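Local coordinates for antifungal protein GAFP-1 (Gastrodia elata, PDB 1XD5) that probably binds mannose as a monomeric bulb-type lectin and probably acts against fungi, at residues Leu4-Thr12 against Gly51-Asp59; Ser74-Tyr84 against Ile95-Trp104. All blocks are in the same frame, centred on the assembly; numbering follows the deposited sequence.

Contact 1: Leu4-Thr12 against Gly51-Asp59; sequences LNSGHQLDT and GCVLKMQND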
# COMPACT_ATOMS: atom_id res chain seq x y z
N LEU A 4 0.28 -1.48 -7.91
CA LEU A 4 -1.17 -1.36 -7.89
C LEU A 4 -1.51 -0.01 -8.49
O LEU A 4 -1.06 1.02 -7.97
CB LEU A 4 -1.69 -1.45 -6.45
CG LEU A 4 -3.20 -1.29 -6.25
CD1 LEU A 4 -3.96 -2.41 -6.96
CD2 LEU A 4 -3.56 -1.24 -4.76
N ASN A 5 -2.28 -0.00 -9.57
CA ASN A 5 -2.64 1.25 -10.25
C ASN A 5 -3.86 1.89 -9.61
O ASN A 5 -4.69 1.20 -9.03
CB ASN A 5 -2.89 1.01 -11.75
CG ASN A 5 -1.64 0.57 -12.51
OD1 ASN A 5 -0.56 1.15 -12.36
ND2 ASN A 5 -1.79 -0.46 -13.34
N SER A 6 -3.97 3.22 -9.71
CA SER A 6 -5.14 3.92 -9.18
C SER A 6 -6.42 3.45 -9.87
O SER A 6 -6.41 3.12 -11.06
CB SER A 6 -5.01 5.45 -9.29
OG SER A 6 -4.64 5.84 -10.60
N GLY A 7 -7.50 3.39 -9.10
CA GLY A 7 -8.76 2.86 -9.56
C GLY A 7 -8.85 1.36 -9.35
O GLY A 7 -9.85 0.73 -9.71
N HIS A 8 -7.79 0.79 -8.78
CA HIS A 8 -7.73 -0.65 -8.51
C HIS A 8 -7.47 -0.91 -7.03
O HIS A 8 -7.07 -0.02 -6.28
CB HIS A 8 -6.66 -1.33 -9.37
CG HIS A 8 -6.96 -1.27 -10.84
ND1 HIS A 8 -7.59 -2.30 -11.51
CD2 HIS A 8 -6.75 -0.30 -11.76
CE1 HIS A 8 -7.74 -1.96 -12.78
NE2 HIS A 8 -7.24 -0.76 -12.96
N GLN A 9 -7.73 -2.15 -6.61
CA GLN A 9 -7.61 -2.51 -5.21
C GLN A 9 -6.97 -3.87 -5.04
O GLN A 9 -6.99 -4.70 -5.95
CB GLN A 9 -8.97 -2.44 -4.51
CG GLN A 9 -9.88 -3.63 -4.79
CD GLN A 9 -11.20 -3.49 -4.10
OE1 GLN A 9 -11.74 -2.39 -4.00
NE2 GLN A 9 -11.73 -4.60 -3.60
N LEU A 10 -6.38 -4.08 -3.87
CA LEU A 10 -5.99 -5.43 -3.49
C LEU A 10 -7.11 -5.97 -2.63
O LEU A 10 -7.56 -5.30 -1.70
CB LEU A 10 -4.67 -5.44 -2.74
CG LEU A 10 -3.41 -4.99 -3.48
CD1 LEU A 10 -2.25 -4.86 -2.50
CD2 LEU A 10 -3.04 -5.93 -4.63
N ASP A 11 -7.58 -7.17 -2.95
CA ASP A 11 -8.56 -7.84 -2.12
C ASP A 11 -7.85 -8.35 -0.87
O ASP A 11 -6.63 -8.28 -0.76
CB ASP A 11 -9.23 -9.00 -2.87
CG ASP A 11 -9.98 -8.55 -4.11
OD1 ASP A 11 -10.64 -7.47 -4.06
OD2 ASP A 11 -9.97 -9.20 -5.18
N THR A 12 -8.64 -8.84 0.09
CA THR A 12 -8.09 -9.35 1.34
C THR A 12 -7.02 -10.41 1.10
O THR A 12 -7.25 -11.36 0.37
CB THR A 12 -9.21 -9.93 2.19
OG1 THR A 12 -10.22 -8.95 2.36
CG2 THR A 12 -8.70 -10.21 3.61
N GLY A 51 -11.45 -8.60 6.90
CA GLY A 51 -11.82 -8.65 5.50
C GLY A 51 -11.53 -7.35 4.79
O GLY A 51 -12.31 -6.92 3.95
N CYS A 52 -10.40 -6.73 5.14
CA CYS A 52 -10.04 -5.44 4.56
C CYS A 52 -9.52 -5.53 3.15
O CYS A 52 -8.99 -6.56 2.74
CB CYS A 52 -9.01 -4.71 5.41
SG CYS A 52 -9.78 -3.91 6.82
N VAL A 53 -9.66 -4.43 2.42
CA VAL A 53 -9.10 -4.30 1.08
C VAL A 53 -8.26 -3.02 1.05
O VAL A 53 -8.41 -2.14 1.90
CB VAL A 53 -10.22 -4.30 0.01
CG1 VAL A 53 -11.05 -5.58 0.12
CG2 VAL A 53 -11.12 -3.08 0.14
N LEU A 54 -7.36 -2.93 0.08
CA LEU A 54 -6.49 -1.79 -0.04
C LEU A 54 -6.78 -1.13 -1.38
O LEU A 54 -6.64 -1.77 -2.42
CB LEU A 54 -5.01 -2.22 0.05
CG LEU A 54 -3.98 -1.09 -0.04
CD1 LEU A 54 -4.09 -0.16 1.16
CD2 LEU A 54 -2.54 -1.63 -0.18
N LYS A 55 -7.20 0.13 -1.35
CA LYS A 55 -7.59 0.83 -2.56
C LYS A 55 -6.60 1.95 -2.88
O LYS A 55 -6.40 2.83 -2.06
CB LYS A 55 -9.00 1.43 -2.40
CG LYS A 55 -10.11 0.41 -2.25
CD LYS A 55 -11.49 1.04 -2.52
CE LYS A 55 -12.63 0.06 -2.25
NZ LYS A 55 -13.96 0.74 -2.16
N MET A 56 -6.01 1.89 -4.07
CA MET A 56 -5.21 2.99 -4.58
C MET A 56 -6.21 3.86 -5.35
O MET A 56 -6.68 3.47 -6.42
CB MET A 56 -4.09 2.47 -5.49
CG MET A 56 -3.20 3.55 -6.13
SD MET A 56 -2.16 4.43 -4.93
CE MET A 56 -3.04 6.00 -4.78
N GLN A 57 -6.54 5.02 -4.79
CA GLN A 57 -7.58 5.87 -5.35
C GLN A 57 -7.06 6.82 -6.43
O GLN A 57 -5.88 7.16 -6.48
CB GLN A 57 -8.28 6.66 -4.23
CG GLN A 57 -8.94 5.73 -3.19
CD GLN A 57 -9.80 6.46 -2.18
OE1 GLN A 57 -10.60 5.84 -1.51
NE2 GLN A 57 -9.60 7.77 -2.05
N ASN A 58 -7.99 7.26 -7.28
CA ASN A 58 -7.69 8.21 -8.34
C ASN A 58 -7.30 9.60 -7.84
O ASN A 58 -6.72 10.39 -8.57
CB ASN A 58 -8.87 8.30 -9.31
CG ASN A 58 -8.91 7.12 -10.26
OD1 ASN A 58 -7.89 6.72 -10.82
ND2 ASN A 58 -10.09 6.53 -10.43
N ASP A 59 -7.61 9.90 -6.58
CA ASP A 59 -7.18 11.18 -6.00
C ASP A 59 -5.81 11.10 -5.33
O ASP A 59 -5.35 12.07 -4.72
CB ASP A 59 -8.24 11.75 -5.06
CG ASP A 59 -8.48 10.87 -3.84
OD1 ASP A 59 -7.80 9.84 -3.69
OD2 ASP A 59 -9.35 11.14 -2.99
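Leu-10 runs beside Leu-54 with both side chains heading to the same side, CD1 of the first 4.0 Å from CD2 of the second, inside a beta-prism II fold of three antiparallel sheets. They form a hydrogen-bonded pair of strands 8-10 and 52-56, with Leu-10 N giving a 2.7 Å bond to Leu-54 O; Ile-25 packs on both leucines from another sheet. Further along, Leu-4 and Met-56 pass one another head to tail, and Leu-4 CD2 meets Met-56 CB at 3.8 Å. Met-56 CG is anti to its backbone N (chi1 178°), which lays it against Ser-6 CA where the chain turns between its first two strands. On the other face Gln-9 runs alongside Lys-55, and its OE1 rests 3.1 Å from Lys-55 CE. The amide's other end, NE2, gives Asp-11 OD1 a nearly straight bond in the amide plane, fixing the amide's rotation, while Lys-55 has a cation-pi partner in Tyr-65. Gln-57, Asp-59, Asn-61, Val-63 and Tyr-65 fit the QxDxNxVxY mannose-binding signature of this family. At the far end Thr-12 OG1 donates to Cys-52 O at 2.7 Å, from 48° above the carbonyl plane.

Contact 2: Ser74-Tyr84 against Ile95-Trp104; sequences SNTNRQNGNYY and IYDNSNNAIW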
# COMPACT_ATOMS: atom_id res chain seq x y z
N SER A 74 -3.36 7.02 3.69
CA SER A 74 -2.08 7.69 3.56
C SER A 74 -2.27 9.20 3.71
O SER A 74 -1.33 9.90 4.05
CB SER A 74 -1.43 7.36 2.21
OG SER A 74 -2.23 7.84 1.13
N ASN A 75 -3.50 9.67 3.51
CA ASN A 75 -3.84 11.10 3.58
C ASN A 75 -3.09 11.92 2.52
O ASN A 75 -2.70 13.06 2.76
CB ASN A 75 -3.59 11.69 4.98
CG ASN A 75 -4.47 11.08 6.05
OD1 ASN A 75 -4.02 10.86 7.18
ND2 ASN A 75 -5.72 10.80 5.71
N THR A 76 -2.90 11.31 1.36
CA THR A 76 -2.18 11.95 0.26
C THR A 76 -3.14 12.31 -0.86
O THR A 76 -2.73 12.46 -2.02
CB THR A 76 -1.08 11.01 -0.25
OG1 THR A 76 -1.64 9.71 -0.49
CG2 THR A 76 -0.04 10.78 0.84
N ASN A 77 -4.42 12.45 -0.52
CA ASN A 77 -5.44 12.93 -1.46
C ASN A 77 -5.04 14.27 -2.07
O ASN A 77 -4.55 15.16 -1.39
CB ASN A 77 -6.82 13.03 -0.80
CG ASN A 77 -6.81 13.88 0.47
OD1 ASN A 77 -7.42 14.96 0.52
ND2 ASN A 77 -6.13 13.40 1.50
N ARG A 78 -5.21 14.37 -3.39
CA ARG A 78 -4.94 15.60 -4.12
C ARG A 78 -5.88 15.61 -5.33
O ARG A 78 -6.98 15.07 -5.26
CB ARG A 78 -3.47 15.68 -4.54
CG ARG A 78 -2.86 14.37 -5.07
CD ARG A 78 -1.47 14.53 -5.66
NE ARG A 78 -0.47 14.90 -4.66
CZ ARG A 78 0.61 15.64 -4.90
NH1 ARG A 78 0.84 16.11 -6.13
NH2 ARG A 78 1.46 15.92 -3.91
N GLN A 79 -5.46 16.23 -6.42
CA GLN A 79 -6.28 16.23 -7.64
C GLN A 79 -6.31 14.83 -8.26
O GLN A 79 -5.36 14.05 -8.12
CB GLN A 79 -5.75 17.27 -8.64
CG GLN A 79 -4.34 16.98 -9.19
CD GLN A 79 -3.20 17.42 -8.26
OE1 GLN A 79 -2.04 17.13 -8.54
NE2 GLN A 79 -3.53 18.12 -7.16
N ASN A 80 -7.40 14.52 -8.94
CA ASN A 80 -7.51 13.26 -9.65
C ASN A 80 -6.43 13.13 -10.71
O ASN A 80 -6.02 14.12 -11.32
CB ASN A 80 -8.88 13.11 -10.31
CG ASN A 80 -10.01 12.97 -9.31
OD1 ASN A 80 -11.19 13.05 -9.68
ND2 ASN A 80 -9.68 12.75 -8.04
N GLY A 81 -5.95 11.91 -10.91
CA GLY A 81 -4.97 11.65 -11.94
C GLY A 81 -4.67 10.17 -11.98
O GLY A 81 -5.40 9.36 -11.41
N ASN A 82 -3.59 9.82 -12.68
CA ASN A 82 -3.09 8.46 -12.73
C ASN A 82 -1.96 8.34 -11.72
O ASN A 82 -0.95 9.04 -11.83
CB ASN A 82 -2.58 8.12 -14.13
CG ASN A 82 -3.71 7.84 -15.10
OD1 ASN A 82 -4.44 6.85 -14.96
ND2 ASN A 82 -3.86 8.70 -16.09
N TYR A 83 -2.16 7.49 -10.73
CA TYR A 83 -1.14 7.23 -9.73
C TYR A 83 -0.92 5.73 -9.66
O TYR A 83 -1.77 4.95 -10.09
CB TYR A 83 -1.57 7.76 -8.36
CG TYR A 83 -1.88 9.24 -8.34
CD1 TYR A 83 -3.19 9.70 -8.48
CD2 TYR A 83 -0.86 10.18 -8.21
CE1 TYR A 83 -3.48 11.06 -8.48
CE2 TYR A 83 -1.13 11.54 -8.21
CZ TYR A 83 -2.44 11.97 -8.35
OH TYR A 83 -2.71 13.32 -8.34
N TYR A 84 0.23 5.31 -9.14
CA TYR A 84 0.42 3.89 -8.86
C TYR A 84 1.23 3.73 -7.61
O TYR A 84 2.08 4.56 -7.29
CB TYR A 84 1.06 3.13 -10.04
CG TYR A 84 2.41 3.63 -10.46
CD1 TYR A 84 2.54 4.72 -11.31
CD2 TYR A 84 3.58 3.01 -10.02
CE1 TYR A 84 3.78 5.20 -11.70
CE2 TYR A 84 4.85 3.48 -10.41
CZ TYR A 84 4.92 4.57 -11.26
OH TYR A 84 6.13 5.08 -11.65
N ILE A 95 4.12 5.75 -3.72
CA ILE A 95 3.10 6.14 -4.69
C ILE A 95 3.71 7.20 -5.61
O ILE A 95 4.27 8.20 -5.12
CB ILE A 95 1.83 6.71 -4.02
CG1 ILE A 95 1.23 5.69 -3.04
CG2 ILE A 95 0.78 7.11 -5.09
CD1 ILE A 95 0.10 6.23 -2.16
N TYR A 96 3.60 6.99 -6.92
CA TYR A 96 4.08 7.94 -7.91
C TYR A 96 2.93 8.52 -8.72
O TYR A 96 1.90 7.87 -8.92
CB TYR A 96 5.06 7.27 -8.88
CG TYR A 96 6.40 6.96 -8.26
CD1 TYR A 96 7.36 7.96 -8.10
CD2 TYR A 96 6.71 5.67 -7.84
CE1 TYR A 96 8.59 7.70 -7.53
CE2 TYR A 96 7.94 5.38 -7.27
CZ TYR A 96 8.88 6.40 -7.11
OH TYR A 96 10.08 6.13 -6.53
N ASP A 97 3.13 9.73 -9.22
CA ASP A 97 2.28 10.22 -10.30
C ASP A 97 2.84 9.72 -11.62
O ASP A 97 3.66 8.80 -11.63
CB ASP A 97 2.15 11.74 -10.26
CG ASP A 97 3.46 12.46 -10.45
OD1 ASP A 97 4.46 11.85 -10.90
OD2 ASP A 97 3.57 13.66 -10.16
N ASN A 98 2.42 10.33 -12.72
CA ASN A 98 2.87 9.89 -14.05
C ASN A 98 4.21 10.49 -14.49
O ASN A 98 4.64 10.27 -15.63
CB ASN A 98 1.77 10.16 -15.10
CG ASN A 98 1.33 11.63 -15.16
OD1 ASN A 98 0.47 11.98 -15.98
ND2 ASN A 98 1.90 12.48 -14.30
N SER A 99 4.87 11.22 -13.60
CA SER A 99 6.06 11.99 -13.96
C SER A 99 7.26 11.73 -13.04
O SER A 99 8.11 12.61 -12.88
CB SER A 99 5.74 13.49 -13.96
OG SER A 99 4.66 13.77 -14.82
N ASN A 100 7.31 10.54 -12.45
CA ASN A 100 8.40 10.15 -11.55
C ASN A 100 8.48 11.00 -10.28
O ASN A 100 9.55 11.16 -9.69
CB ASN A 100 9.76 10.11 -12.28
CG ASN A 100 10.81 9.29 -11.54
OD1 ASN A 100 10.50 8.24 -10.98
ND2 ASN A 100 12.05 9.77 -11.53
N ASN A 101 7.34 11.55 -9.87
CA ASN A 101 7.27 12.28 -8.61
C ASN A 101 6.61 11.43 -7.53
O ASN A 101 5.47 11.00 -7.70
CB ASN A 101 6.50 13.60 -8.77
CG ASN A 101 7.17 14.54 -9.75
OD1 ASN A 101 8.34 14.88 -9.60
ND2 ASN A 101 6.42 14.96 -10.77
N ALA A 102 7.33 11.18 -6.45
CA ALA A 102 6.78 10.45 -5.31
C ALA A 102 5.84 11.36 -4.53
O ALA A 102 6.19 12.52 -4.25
CB ALA A 102 7.89 9.94 -4.41
N ILE A 103 4.67 10.85 -4.18
CA ILE A 103 3.73 11.60 -3.34
C ILE A 103 3.55 10.97 -1.96
O ILE A 103 2.98 11.58 -1.05
CB ILE A 103 2.36 11.84 -4.05
CG1 ILE A 103 1.54 10.56 -4.12
CG2 ILE A 103 2.55 12.48 -5.44
CD1 ILE A 103 0.05 10.79 -4.40
N TRP A 104 4.06 9.74 -1.80
CA TRP A 104 4.02 9.04 -0.52
C TRP A 104 5.05 7.92 -0.56
O TRP A 104 5.31 7.37 -1.63
CB TRP A 104 2.63 8.46 -0.27
CG TRP A 104 2.45 7.83 1.08
CD1 TRP A 104 2.23 8.47 2.29
CD2 TRP A 104 2.46 6.43 1.38
NE1 TRP A 104 2.10 7.54 3.30
CE2 TRP A 104 2.23 6.28 2.77
CE3 TRP A 104 2.62 5.27 0.60
CZ2 TRP A 104 2.18 5.03 3.40
CZ3 TRP A 104 2.56 4.02 1.23
CH2 TRP A 104 2.34 3.92 2.61
O HOH W 1 8.45 6.63 -11.34
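Tyr-84 and Tyr-96 form an antiparallel hydrogen-bonded pair, Tyr-96 N giving 2.9 Å to Tyr-84 O and Tyr-84 N returning 3.1 Å to Tyr-96 O, where the long loop 74-83 runs into the C-terminal sheet of the beta-prism. With chi1 at 60°, the Tyr-84 ring is set between its own backbone N and carbonyl carbon and swings over its neighbour: Tyr-96 CB sits 4.0 Å from the centroid of the Tyr-84 ring, a CH-pi contact over the face. The two rings themselves meet obliquely, planes at 33°. A water joins Tyr-84 OH to Asn-100 OD1, and Tyr-96 OH bonds to Gln-88, these two residues fitting the ends of a QxDxNxVxY lectin motif. At the opposite end of the loop, Ser-74 CB stands 3.7 Å above the centroid of the five-membered ring of Trp-104, and Thr-76 CG2 reaches Trp-104 CD1 at 3.5 Å. Between the tyrosine pair and this tryptophan, Ile-103 puts CG2 over the centre of the Arg-78 guanidinium and CD1 4.0 Å from Tyr-83 CD2. Asp-97 makes an Asx turn: its OD1 takes Ser-99 N and Asn-101 N from opposite faces of the carboxylate, while OD2 receives Asn-101 ND2 on its syn lone pair. Three N-H donors thus grip the carboxylate and probably favour its charged form; Arg-78 NH1, 5.4 Å from Asp-97 OD2 and so not a salt bridge, may add a weak long-range pull.

How the contacts relate
From the N terminus, strand 3-5 joins the sheet of 84-87, and after a turn strand 8-10 joins that of 52-56. Contact 1 makes this second pairing, closing a loop of 38 residues that holds the whole sheet of strands 15-18 to 38-42. Contact 2 comes later and in series: 74-84 meets 95-104 around the short excursion through 84-87 and 93-96. The loops neither nest nor cross, yet the contacts touch. Ser-6 N lies 2.8 Å from Tyr-83 O and Asp-59 O 2.7 Å from Arg-78 N, both probable hydrogen bonds, while Asn-58 O packs against Tyr-83 CE1. Together they tie the second sheet to the C-terminal one.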